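Biliverdin reductase (Synechocystis sp., PDB 5B3T) probably reduces biliverdin to bilirubin with NAD(P)H as the electron donor, a step of heme degradation. Local coordinates at residues Gln177-Ile189 with Leu226-Lys240. Residues are numbered along the deposited sequence; the frame is centred on the assembly and turned at random.
Sequences QFGFPLVAALSRI and LQFNNGLKAEVIYGK
K240 holds its ammonium over one face of the F178 ring, a cation-pi contact with NZ 3.7 Å from the ring centroid and 22° off the normal. The same nitrogen donates a hydrogen bond to Y238 OH (3.1 Å) and another to the carbonyl of T172, and a second aromatic ring, that of Y173, also makes a cation-pi contact with this ammonium. F178 and Y238 also meet: CZ of F178 lies 3.3 Å from the phenol OH of Y238, and the two rings, 28° from parallel, are slid so far apart that they barely overlap. CG of Y238 lies anti to the backbone N (chi1 -177°), which carries the ring out from the strand to P181, just before helix 183-189. There P181 O sits 3.6 Å above the centre of one ring face, and P181 CB touches CD1. A leucine in place of Y238 would probably strip the P181 carbonyl of the ring face it rests on, take the phenol OH away from F178, and cost K240 one of its hydrogen bonds.

Farther along, the packing is mainly apolar. L182 CD2 reaches Y238 CB, while the two methyls of V236 divide the helix between them: CG1 meets A185 CB at 3.6 Å, and CG2 faces I189. I189 in turn sets CG2 against L226 CD1 (3.7 Å) and turns CG1 to A234, while its carbonyl O lies nearest the F228 ring. Helix 183-189 runs roughly antiparallel to strand 233-240, axes 8.6 Å apart, covering the mixed sheet of the C-terminal alpha/beta domain of the Gfo/Idh/MocA family; the F178-Y238-K240 end of the contact borders the NADP(+) site, where F178 neighbours the cofactor-binding residues N84 and W171.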
ATOM      1  N   GLN A 177       3.893   1.914  15.618  1.00 18.98           N
ATOM      2  CA  GLN A 177       3.237   0.903  14.793  1.00 19.28           C
ATOM      3  C   GLN A 177       2.774   1.480  13.461  1.00 17.64           C
ATOM      4  O   GLN A 177       2.891   0.822  12.421  1.00 14.58           O
ATOM      5  CB  GLN A 177       2.057   0.290  15.548  1.00 18.28           C
ATOM      6  CG  GLN A 177       2.459  -0.634  16.687  1.00 21.26           C
ATOM      7  CD  GLN A 177       1.263  -1.201  17.426  1.00 21.61           C
ATOM      8  OE1 GLN A 177       0.578  -0.489  18.160  1.00 21.85           O
ATOM      9  NE2 GLN A 177       1.003  -2.490  17.234  1.00 19.34           N
ATOM     10  N   PHE A 178       2.239   2.703  13.470  1.00 16.62           N
ATOM     11  CA  PHE A 178       1.774   3.305  12.226  1.00 17.28           C
ATOM     12  C   PHE A 178       2.938   3.821  11.389  1.00 16.84           C
ATOM     13  O   PHE A 178       2.900   3.745  10.156  1.00 16.25           O
ATOM     14  CB  PHE A 178       0.780   4.426  12.527  1.00 16.07           C
ATOM     15  CG  PHE A 178       0.237   5.097  11.300  1.00 16.40           C
ATOM     16  CD1 PHE A 178      -0.518   4.383  10.380  1.00 16.84           C
ATOM     17  CD2 PHE A 178       0.469   6.440  11.069  1.00 17.31           C
ATOM     18  CE1 PHE A 178      -1.021   4.997   9.246  1.00 16.27           C
ATOM     19  CE2 PHE A 178      -0.034   7.059   9.939  1.00 17.10           C
ATOM     20  CZ  PHE A 178      -0.779   6.335   9.027  1.00 16.46           C
ATOM     21  N   GLY A 179       3.978   4.333  12.037  1.00 16.29           N
ATOM     22  CA  GLY A 179       5.152   4.794  11.330  1.00 16.38           C
ATOM     23  C   GLY A 179       4.950   6.147  10.671  1.00 18.37           C
ATOM     24  O   GLY A 179       3.998   6.884  10.948  1.00 17.78           O
ATOM     25  N   PHE A 180       5.880   6.468   9.777  1.00 16.54           N
ATOM     26  CA  PHE A 180       5.867   7.746   9.077  1.00 18.05           C
ATOM     27  C   PHE A 180       4.542   7.932   8.345  1.00 14.54           C
ATOM     28  O   PHE A 180       4.217   7.131   7.457  1.00 14.53           O
ATOM     29  CB  PHE A 180       7.035   7.829   8.097  1.00 17.46           C
ATOM     30  CG  PHE A 180       7.189   9.179   7.451  1.00 17.30           C
ATOM     31  CD1 PHE A 180       7.194  10.332   8.220  1.00 18.20           C
ATOM     32  CD2 PHE A 180       7.339   9.294   6.080  1.00 15.58           C
ATOM     33  CE1 PHE A 180       7.336  11.578   7.632  1.00 19.49           C
ATOM     34  CE2 PHE A 180       7.484  10.537   5.486  1.00 17.27           C
ATOM     35  CZ  PHE A 180       7.483  11.680   6.264  1.00 17.70           C
ATOM     36  N   PRO A 181       3.756   8.961   8.680  1.00 15.76           N
ATOM     37  CA  PRO A 181       2.369   9.024   8.188  1.00 15.38           C
ATOM     38  C   PRO A 181       2.234   9.124   6.676  1.00 14.55           C
ATOM     39  O   PRO A 181       1.181   8.748   6.146  1.00 15.44           O
ATOM     40  CB  PRO A 181       1.812  10.280   8.874  1.00 16.62           C
ATOM     41  CG  PRO A 181       2.683  10.472  10.080  1.00 17.30           C
ATOM     42  CD  PRO A 181       4.048  10.021   9.658  1.00 17.41           C
ATOM     43  N   LEU A 182       3.247   9.608   5.964  1.00 15.43           N
ATOM     44  CA  LEU A 182       3.142   9.833   4.529  1.00 14.71           C
ATOM     45  C   LEU A 182       3.579   8.637   3.691  1.00 14.14           C
ATOM     46  O   LEU A 182       3.664   8.760   2.466  1.00 14.42           O
ATOM     47  CB  LEU A 182       3.954  11.066   4.130  1.00 14.41           C
ATOM     48  CG  LEU A 182       3.314  12.421   4.430  1.00 16.29           C
ATOM     49  CD1 LEU A 182       4.353  13.529   4.370  1.00 16.60           C
ATOM     50  CD2 LEU A 182       2.175  12.693   3.456  1.00 14.30           C
ATOM     51  N   VAL A 183       3.837   7.484   4.313  1.00 14.89           N
ATOM     52  CA  VAL A 183       4.375   6.341   3.575  1.00 13.75           C
ATOM     53  C   VAL A 183       3.423   5.919   2.461  1.00 13.78           C
ATOM     54  O   VAL A 183       3.829   5.742   1.305  1.00 12.06           O
ATOM     55  CB  VAL A 183       4.670   5.175   4.537  1.00 13.81           C
ATOM     56  CG1 VAL A 183       4.828   3.876   3.760  1.00 13.18           C
ATOM     57  CG2 VAL A 183       5.923   5.469   5.349  1.00 13.43           C
ATOM     58  N   ALA A 184       2.138   5.761   2.787  1.00 12.83           N
ATOM     59  CA  ALA A 184       1.184   5.275   1.795  1.00 14.89           C
ATOM     60  C   ALA A 184       0.916   6.321   0.718  1.00 13.82           C
ATOM     61  O   ALA A 184       0.854   5.992  -0.472  1.00 13.88           O
ATOM     62  CB  ALA A 184      -0.119   4.860   2.477  1.00 11.72           C
ATOM     63  N   ALA A 185       0.756   7.585   1.116  1.00 13.29           N
ATOM     64  CA  ALA A 185       0.475   8.631   0.139  1.00 13.52           C
ATOM     65  C   ALA A 185       1.644   8.820  -0.819  1.00 14.67           C
ATOM     66  O   ALA A 185       1.443   9.002  -2.026  1.00 14.27           O
ATOM     67  CB  ALA A 185       0.145   9.942   0.854  1.00 13.34           C
ATOM     68  N   LEU A 186       2.874   8.775  -0.302  1.00 13.48           N
ATOM     69  CA  LEU A 186       4.041   8.942  -1.161  1.00 14.35           C
ATOM     70  C   LEU A 186       4.212   7.766  -2.111  1.00 14.65           C
ATOM     71  O   LEU A 186       4.777   7.928  -3.198  1.00 15.02           O
ATOM     72  CB  LEU A 186       5.296   9.126  -0.312  1.00 13.60           C
ATOM     73  CG  LEU A 186       5.344  10.430   0.479  1.00 13.11           C
ATOM     74  CD1 LEU A 186       6.521  10.412   1.429  1.00 14.39           C
ATOM     75  CD2 LEU A 186       5.404  11.633  -0.451  1.00 14.75           C
ATOM     76  N   SER A 187       3.744   6.579  -1.719  1.00 14.25           N
ATOM     77  CA  SER A 187       3.744   5.451  -2.642  1.00 14.52           C
ATOM     78  C   SER A 187       2.846   5.731  -3.839  1.00 14.41           C
ATOM     79  O   SER A 187       3.208   5.425  -4.980  1.00 14.50           O
ATOM     80  CB  SER A 187       3.299   4.180  -1.920  1.00 14.27           C
ATOM     81  OG  SER A 187       3.138   3.104  -2.830  1.00 14.44           O
ATOM     82  N   ARG A 188       1.678   6.328  -3.597  1.00 13.59           N
ATOM     83  CA  ARG A 188       0.762   6.649  -4.687  1.00 14.92           C
ATOM     84  C   ARG A 188       1.383   7.647  -5.656  1.00 15.54           C
ATOM     85  O   ARG A 188       1.313   7.470  -6.878  1.00 16.28           O
ATOM     86  CB  ARG A 188      -0.551   7.195  -4.122  1.00 14.75           C
ATOM     87  CG  ARG A 188      -1.392   6.168  -3.379  1.00 14.41           C
ATOM     88  CD  ARG A 188      -2.446   5.545  -4.290  1.00 14.08           C
ATOM     89  NE  ARG A 188      -1.861   4.902  -5.465  1.00 13.04           N
ATOM     90  CZ  ARG A 188      -1.696   3.589  -5.588  1.00 13.97           C
ATOM     91  NH1 ARG A 188      -2.090   2.778  -4.614  1.00 13.05           N
ATOM     92  NH2 ARG A 188      -1.152   3.084  -6.687  1.00 14.42           N
ATOM     93  N   ILE A 189       2.004   8.703  -5.126  1.00 13.98           N
ATOM     94  CA  ILE A 189       2.504   9.773  -5.980  1.00 14.90           C
ATOM     95  C   ILE A 189       3.767   9.367  -6.734  1.00 16.72           C
ATOM     96  O   ILE A 189       4.151  10.040  -7.697  1.00 15.10           O
ATOM     97  CB  ILE A 189       2.754  11.041  -5.139  1.00 14.95           C
ATOM     98  CG1 ILE A 189       2.700  12.292  -6.018  1.00 15.95           C
ATOM     99  CG2 ILE A 189       4.099  10.961  -4.425  1.00 13.61           C
ATOM    100  CD1 ILE A 189       1.354  12.522  -6.675  1.00 15.41           C
ATOM    101  N   LEU A 226       6.771  18.295  -3.481  1.00 19.15           N
ATOM    102  CA  LEU A 226       7.733  17.567  -4.294  1.00 20.06           C
ATOM    103  C   LEU A 226       7.950  18.270  -5.624  1.00 21.12           C
ATOM    104  O   LEU A 226       7.007  18.794  -6.226  1.00 20.48           O
ATOM    105  CB  LEU A 226       7.258  16.135  -4.559  1.00 17.57           C
ATOM    106  CG  LEU A 226       6.816  15.278  -3.373  1.00 20.24           C
ATOM    107  CD1 LEU A 226       6.313  13.931  -3.863  1.00 19.39           C
ATOM    108  CD2 LEU A 226       7.948  15.092  -2.380  1.00 22.14           C
ATOM    109  N   GLN A 227       9.197  18.262  -6.085  1.00 21.52           N
ATOM    110  CA  GLN A 227       9.540  18.709  -7.426  1.00 21.94           C
ATOM    111  C   GLN A 227      10.130  17.535  -8.189  1.00 23.02           C
ATOM    112  O   GLN A 227      11.120  16.936  -7.750  1.00 23.25           O
ATOM    113  CB  GLN A 227      10.509  19.892  -7.389  1.00 25.41           C
ATOM    114  CG  GLN A 227       9.917  21.113  -6.710  1.00 28.65           C
ATOM    115  CD  GLN A 227      10.827  22.320  -6.763  1.00 35.97           C
ATOM    116  OE1 GLN A 227      11.011  23.014  -5.765  1.00 37.21           O
ATOM    117  NE2 GLN A 227      11.397  22.580  -7.932  1.00 34.34           N
ATOM    118  N   PHE A 228       9.514  17.198  -9.314  1.00 19.58           N
ATOM    119  CA  PHE A 228       9.957  16.101 -10.156  1.00 20.60           C
ATOM    120  C   PHE A 228      10.893  16.609 -11.242  1.00 24.65           C
ATOM    121  O   PHE A 228      10.985  17.809 -11.513  1.00 23.44           O
ATOM    122  CB  PHE A 228       8.770  15.381 -10.794  1.00 19.06           C
ATOM    123  CG  PHE A 228       7.945  14.595  -9.822  1.00 20.48           C
ATOM    124  CD1 PHE A 228       7.113  15.242  -8.922  1.00 18.75           C
ATOM    125  CD2 PHE A 228       7.988  13.211  -9.814  1.00 19.92           C
ATOM    126  CE1 PHE A 228       6.345  14.526  -8.026  1.00 17.64           C
ATOM    127  CE2 PHE A 228       7.219  12.485  -8.919  1.00 18.35           C
ATOM    128  CZ  PHE A 228       6.397  13.147  -8.023  1.00 18.03           C
ATOM    129  N   ASN A 229      11.583  15.663 -11.876  1.00 25.03           N
ATOM    130  CA  ASN A 229      12.638  16.031 -12.808  1.00 25.68           C
ATOM    131  C   ASN A 229      12.089  16.609 -14.097  1.00 24.58           C
ATOM    132  O   ASN A 229      12.723  17.482 -14.701  1.00 27.20           O
ATOM    133  CB  ASN A 229      13.513  14.822 -13.105  1.00 26.64           C
ATOM    134  CG  ASN A 229      14.697  14.758 -12.198  1.00 34.27           C
ATOM    135  OD1 ASN A 229      15.408  15.746 -12.059  1.00 35.58           O
ATOM    136  ND2 ASN A 229      14.912  13.613 -11.558  1.00 30.14           N
ATOM    137  N   ASN A 230      10.930  16.138 -14.539  1.00 24.32           N
ATOM    138  CA  ASN A 230      10.314  16.655 -15.747  1.00 23.17           C
ATOM    139  C   ASN A 230       9.428  17.869 -15.475  1.00 22.60           C
ATOM    140  O   ASN A 230       8.631  18.250 -16.340  1.00 22.68           O
ATOM    141  CB  ASN A 230       9.530  15.544 -16.445  1.00 22.88           C
ATOM    142  CG  ASN A 230      10.390  14.327 -16.730  1.00 25.41           C
ATOM    143  OD1 ASN A 230      11.615  14.376 -16.606  1.00 25.85           O
ATOM    144  ND2 ASN A 230       9.753  13.228 -17.110  1.00 23.32           N
ATOM    145  N   GLY A 231       9.555  18.482 -14.295  1.00 20.90           N
ATOM    146  CA  GLY A 231       8.968  19.773 -14.003  1.00 20.68           C
ATOM    147  C   GLY A 231       7.786  19.750 -13.056  1.00 19.68           C
ATOM    148  O   GLY A 231       7.389  20.816 -12.562  1.00 18.16           O
ATOM    149  N   LEU A 232       7.211  18.580 -12.784  1.00 19.15           N
ATOM    150  CA  LEU A 232       5.987  18.519 -11.995  1.00 19.63           C
ATOM    151  C   LEU A 232       6.224  18.993 -10.567  1.00 18.63           C
ATOM    152  O   LEU A 232       7.187  18.583  -9.912  1.00 19.61           O
ATOM    153  CB  LEU A 232       5.435  17.093 -11.980  1.00 18.51           C
ATOM    154  CG  LEU A 232       4.265  16.842 -11.023  1.00 18.97           C
ATOM    155  CD1 LEU A 232       3.052  17.685 -11.392  1.00 16.80           C
ATOM    156  CD2 LEU A 232       3.904  15.370 -10.994  1.00 18.50           C
ATOM    157  N   LYS A 233       5.345  19.873 -10.097  1.00 18.73           N
ATOM    158  CA  LYS A 233       5.266  20.244  -8.691  1.00 18.96           C
ATOM    159  C   LYS A 233       4.044  19.560  -8.091  1.00 19.39           C
ATOM    160  O   LYS A 233       2.920  19.771  -8.559  1.00 18.36           O
ATOM    161  CB  LYS A 233       5.171  21.760  -8.527  1.00 20.09           C
ATOM    162  CG  LYS A 233       4.687  22.196  -7.154  1.00 22.32           C
ATOM    163  CD  LYS A 233       5.691  21.831  -6.076  1.00 24.51           C
ATOM    164  CE  LYS A 233       5.764  22.915  -5.023  1.00 33.23           C
ATOM    165  NZ  LYS A 233       7.132  23.070  -4.459  1.00 30.84           N
ATOM    166  N   ALA A 234       4.263  18.740  -7.068  1.00 17.52           N
ATOM    167  CA  ALA A 234       3.197  17.959  -6.458  1.00 16.97           C
ATOM    168  C   ALA A 234       3.094  18.282  -4.976  1.00 17.99           C
ATOM    169  O   ALA A 234       4.107  18.457  -4.293  1.00 18.67           O
ATOM    170  CB  ALA A 234       3.429  16.457  -6.649  1.00 15.72           C
ATOM    171  N   GLU A 235       1.861  18.361  -4.490  1.00 15.67           N
ATOM    172  CA  GLU A 235       1.571  18.529  -3.075  1.00 16.50           C
ATOM    173  C   GLU A 235       0.930  17.245  -2.570  1.00 16.19           C
ATOM    174  O   GLU A 235      -0.013  16.738  -3.186  1.00 14.15           O
ATOM    175  CB  GLU A 235       0.643  19.724  -2.845  1.00 17.92           C
ATOM    176  CG  GLU A 235       1.146  21.023  -3.457  1.00 18.40           C
ATOM    177  CD  GLU A 235       0.087  22.107  -3.470  1.00 19.77           C
ATOM    178  OE1 GLU A 235      -1.098  21.782  -3.253  1.00 19.83           O
ATOM    179  OE2 GLU A 235       0.435  23.281  -3.713  1.00 19.42           O
ATOM    180  N   VAL A 236       1.455  16.709  -1.470  1.00 13.37           N
ATOM    181  CA  VAL A 236       0.976  15.455  -0.897  1.00 15.02           C
ATOM    182  C   VAL A 236       0.644  15.707   0.566  1.00 14.90           C
ATOM    183  O   VAL A 236       1.535  16.018   1.364  1.00 16.09           O
ATOM    184  CB  VAL A 236       2.009  14.325  -1.035  1.00 14.36           C
ATOM    185  CG1 VAL A 236       1.452  13.026  -0.483  1.00 13.47           C
ATOM    186  CG2 VAL A 236       2.418  14.152  -2.490  1.00 13.78           C
ATOM    187  N   ILE A 237      -0.633  15.569   0.917  1.00 14.70           N
ATOM    188  CA  ILE A 237      -1.156  15.971   2.219  1.00 15.41           C
ATOM    189  C   ILE A 237      -1.800  14.762   2.884  1.00 14.55           C
ATOM    190  O   ILE A 237      -2.606  14.061   2.261  1.00 14.20           O
ATOM    191  CB  ILE A 237      -2.176  17.117   2.088  1.00 16.36           C
ATOM    192  CG1 ILE A 237      -1.667  18.189   1.121  1.00 16.76           C
ATOM    193  CG2 ILE A 237      -2.481  17.724   3.450  1.00 16.49           C
ATOM    194  CD1 ILE A 237      -0.402  18.886   1.576  1.00 17.40           C
ATOM    195  N   TYR A 238      -1.456  14.526   4.150  1.00 12.83           N
ATOM    196  CA  TYR A 238      -2.061  13.452   4.930  1.00 14.26           C
ATOM    197  C   TYR A 238      -2.403  13.985   6.311  1.00 15.74           C
ATOM    198  O   TYR A 238      -1.505  14.345   7.079  1.00 14.45           O
ATOM    199  CB  TYR A 238      -1.132  12.237   5.044  1.00 14.85           C
ATOM    200  CG  TYR A 238      -1.746  11.066   5.788  1.00 15.33           C
ATOM    201  CD1 TYR A 238      -1.629  10.952   7.169  1.00 16.31           C
ATOM    202  CD2 TYR A 238      -2.444  10.078   5.108  1.00 15.66           C
ATOM    203  CE1 TYR A 238      -2.191   9.885   7.850  1.00 14.69           C
ATOM    204  CE2 TYR A 238      -3.007   9.008   5.778  1.00 16.51           C
ATOM    205  CZ  TYR A 238      -2.877   8.917   7.149  1.00 15.60           C
ATOM    206  OH  TYR A 238      -3.437   7.853   7.820  1.00 16.26           O
ATOM    207  N   GLY A 239      -3.694  14.023   6.625  1.00 15.19           N
ATOM    208  CA  GLY A 239      -4.139  14.436   7.940  1.00 16.73           C
ATOM    209  C   GLY A 239      -5.261  13.569   8.470  1.00 17.20           C
ATOM    210  O   GLY A 239      -6.132  13.140   7.709  1.00 15.80           O
ATOM    211  N   LYS A 240      -5.246  13.291   9.771  1.00 15.45           N
ATOM    212  CA  LYS A 240      -6.336  12.563  10.402  1.00 17.76           C
ATOM    213  C   LYS A 240      -6.327  12.875  11.888  1.00 16.44           C
ATOM    214  O   LYS A 240      -5.302  13.265  12.452  1.00 16.78           O
ATOM    215  CB  LYS A 240      -6.233  11.050  10.166  1.00 16.97           C
ATOM    216  CG  LYS A 240      -5.098  10.358  10.908  1.00 18.15           C
ATOM    217  CD  LYS A 240      -5.100   8.863  10.613  1.00 17.67           C
ATOM    218  CE  LYS A 240      -3.869   8.181  11.177  1.00 16.40           C
ATOM    219  NZ  LYS A 240      -3.751   6.780  10.684  1.00 16.80           N
TER